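Side-chain contact in soluble lytic murein transglycosylase (Escherichia coli, PDB 1QSA), which cleaves the glycosidic bonds between N-acetylmuramic acid and N-acetylglucosamine in peptidoglycan, forming a 1,6-anhydro bond in the muramic acid product: residues R349-M354 with A574-I579. Residues are numbered along the deposited sequence; the frame is centred on the assembly and turned at random.
Sequences RGFYPM and AFVESI. With SO4 (sulfate ion), chain B.
In this alpha-superhelical protein, helix 351-359 meets helix 572-578, which belongs to the lysozyme-like catalytic domain, in a buried contact where Y352 reaches E577 and F351 reaches V576. The backbones stay apart, with the CA atoms of Y352 and E577 10.3 Å from each other, and the aromatic side chains span the distance. The hydroxyl OH of Y352 donates to OE1 of E577 at 2.7 Å, on the anti side of the carboxylate and 17° out of its plane. With CG anti to the backbone N (chi1 -167°) and a bend at chi2, E577 swings OE1 to the edge of the tyrosine ring, where CE2 of Y352 lies 3.3 Å from it. CD2 of F351 sits 3.6 Å above one face of the Y352 ring, offset toward its rim. The side chains of F351 and V576 come from opposite directions, and CG1 of V576 meets CZ of F351 at 3.9 Å, oblique to the ring. K589 forms a salt bridge with OE1 of E577 and R293 one with OE2, while W324 NE1 is hydrogen-bonded to the Y352 hydroxyl. A phenylalanine at Y352 would probably leave E577 OE1 without its neutral donor and W324 NE1 without this acceptor. The buried carboxylate is thus gripped by two cations and a phenol, which probably favours its ionised form and ties the two helices together through a polar link beside an apolar one.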
loop_
_atom_site.group_PDB
_atom_site.type_symbol
_atom_site.label_atom_id
_atom_site.label_comp_id
_atom_site.label_asym_id
_atom_site.label_seq_id
_atom_site.Cartn_x
_atom_site.Cartn_y
_atom_site.Cartn_z
ATOM N N ARG A 349 15.024 15.507 -7.066
ATOM C CA ARG A 349 14.753 15.219 -5.663
ATOM C C ARG A 349 14.840 13.723 -5.375
ATOM O O ARG A 349 14.468 12.913 -6.217
ATOM C CB ARG A 349 13.336 15.730 -5.336
ATOM C CG ARG A 349 12.887 15.606 -3.898
ATOM C CD ARG A 349 11.378 15.927 -3.775
ATOM N NE ARG A 349 10.575 14.984 -4.558
ATOM C CZ ARG A 349 10.043 15.248 -5.746
ATOM N NH1 ARG A 349 10.157 16.455 -6.283
ATOM N NH2 ARG A 349 9.354 14.314 -6.379
ATOM N N GLY A 350 15.373 13.359 -4.214
ATOM C CA GLY A 350 15.402 11.954 -3.852
ATOM C C GLY A 350 16.710 11.236 -3.611
ATOM O O GLY A 350 17.784 11.830 -3.595
ATOM N N PHE A 351 16.579 9.933 -3.392
ATOM C CA PHE A 351 17.705 9.056 -3.100
ATOM C C PHE A 351 18.868 9.145 -4.088
ATOM O O PHE A 351 19.971 9.507 -3.687
ATOM C CB PHE A 351 17.232 7.608 -2.982
ATOM C CG PHE A 351 18.338 6.628 -2.700
ATOM C CD1 PHE A 351 18.845 6.479 -1.413
ATOM C CD2 PHE A 351 18.866 5.844 -3.727
ATOM C CE1 PHE A 351 19.861 5.556 -1.164
ATOM C CE2 PHE A 351 19.872 4.926 -3.487
ATOM C CZ PHE A 351 20.373 4.779 -2.200
ATOM N N TYR A 352 18.631 8.821 -5.357
ATOM C CA TYR A 352 19.728 8.867 -6.336
ATOM C C TYR A 352 20.339 10.256 -6.529
ATOM O O TYR A 352 21.553 10.370 -6.692
ATOM C CB TYR A 352 19.367 8.146 -7.633
ATOM C CG TYR A 352 19.678 6.670 -7.534
ATOM C CD1 TYR A 352 20.996 6.231 -7.584
ATOM C CD2 TYR A 352 18.666 5.719 -7.364
ATOM C CE1 TYR A 352 21.314 4.888 -7.470
ATOM C CE2 TYR A 352 18.969 4.356 -7.243
ATOM C CZ TYR A 352 20.306 3.958 -7.301
ATOM O OH TYR A 352 20.670 2.649 -7.187
ATOM N N PRO A 353 19.510 11.317 -6.577
ATOM C CA PRO A 353 20.110 12.645 -6.723
ATOM C C PRO A 353 21.089 12.874 -5.556
ATOM O O PRO A 353 22.156 13.457 -5.736
ATOM C CB PRO A 353 18.888 13.561 -6.622
ATOM C CG PRO A 353 17.878 12.805 -7.372
ATOM C CD PRO A 353 18.073 11.364 -6.908
ATOM N N MET A 354 20.746 12.383 -4.358
ATOM C CA MET A 354 21.630 12.535 -3.196
ATOM C C MET A 354 22.877 11.639 -3.291
ATOM O O MET A 354 23.966 12.020 -2.841
ATOM C CB MET A 354 20.881 12.157 -1.908
ATOM C CG MET A 354 19.731 13.062 -1.525
ATOM S SD MET A 354 18.911 12.447 -0.019
ATOM C CE MET A 354 17.523 13.571 0.053
ATOM N N ALA A 574 25.163 -0.292 -4.508
ATOM C CA ALA A 574 24.869 -1.563 -5.174
ATOM C C ALA A 574 24.110 -2.490 -4.213
ATOM O O ALA A 574 23.182 -3.198 -4.624
ATOM C CB ALA A 574 26.161 -2.226 -5.654
ATOM N N PHE A 575 24.469 -2.463 -2.933
ATOM C CA PHE A 575 23.758 -3.297 -1.959
ATOM C C PHE A 575 22.280 -2.850 -1.847
ATOM O O PHE A 575 21.380 -3.673 -1.897
ATOM C CB PHE A 575 24.431 -3.274 -0.591
ATOM C CG PHE A 575 23.796 -4.206 0.393
ATOM C CD1 PHE A 575 24.144 -5.557 0.424
ATOM C CD2 PHE A 575 22.782 -3.757 1.233
ATOM C CE1 PHE A 575 23.473 -6.441 1.283
ATOM C CE2 PHE A 575 22.110 -4.627 2.090
ATOM C CZ PHE A 575 22.462 -5.972 2.106
ATOM N N VAL A 576 22.039 -1.543 -1.764
ATOM C CA VAL A 576 20.662 -1.040 -1.676
ATOM C C VAL A 576 19.863 -1.403 -2.935
ATOM O O VAL A 576 18.757 -1.953 -2.851
ATOM C CB VAL A 576 20.641 0.503 -1.510
ATOM C CG1 VAL A 576 19.194 1.057 -1.659
ATOM C CG2 VAL A 576 21.196 0.885 -0.147
ATOM N N GLU A 577 20.448 -1.148 -4.103
ATOM C CA GLU A 577 19.755 -1.401 -5.360
ATOM C C GLU A 577 19.479 -2.872 -5.646
ATOM O O GLU A 577 18.493 -3.202 -6.312
ATOM C CB GLU A 577 20.516 -0.773 -6.537
ATOM C CG GLU A 577 19.678 -0.731 -7.811
ATOM C CD GLU A 577 18.373 0.019 -7.610
ATOM O OE1 GLU A 577 18.409 1.154 -7.120
ATOM O OE2 GLU A 577 17.299 -0.522 -7.919
ATOM N N SER A 578 20.345 -3.751 -5.144
ATOM C CA SER A 578 20.206 -5.184 -5.373
ATOM C C SER A 578 19.348 -5.931 -4.350
ATOM O O SER A 578 19.135 -7.139 -4.481
ATOM C CB SER A 578 21.583 -5.856 -5.523
ATOM O OG SER A 578 22.361 -5.708 -4.352
ATOM N N ILE A 579 18.857 -5.233 -3.331
ATOM C CA ILE A 579 17.963 -5.874 -2.350
ATOM C C ILE A 579 16.837 -6.499 -3.200
ATOM O O ILE A 579 16.172 -5.814 -3.970
ATOM C CB ILE A 579 17.404 -4.838 -1.365
ATOM C CG1 ILE A 579 18.509 -4.464 -0.357
ATOM C CG2 ILE A 579 16.170 -5.402 -0.648
ATOM C CD1 ILE A 579 18.158 -3.288 0.579
HETATM S S SO4 B . 11.362 12.133 -1.962
HETATM O O1 SO4 B . 12.576 11.540 -1.366
HETATM O O2 SO4 B . 11.348 13.585 -1.699
HETATM O O3 SO4 B . 11.400 11.892 -3.415
HETATM O O4 SO4 B . 10.148 11.509 -1.408
#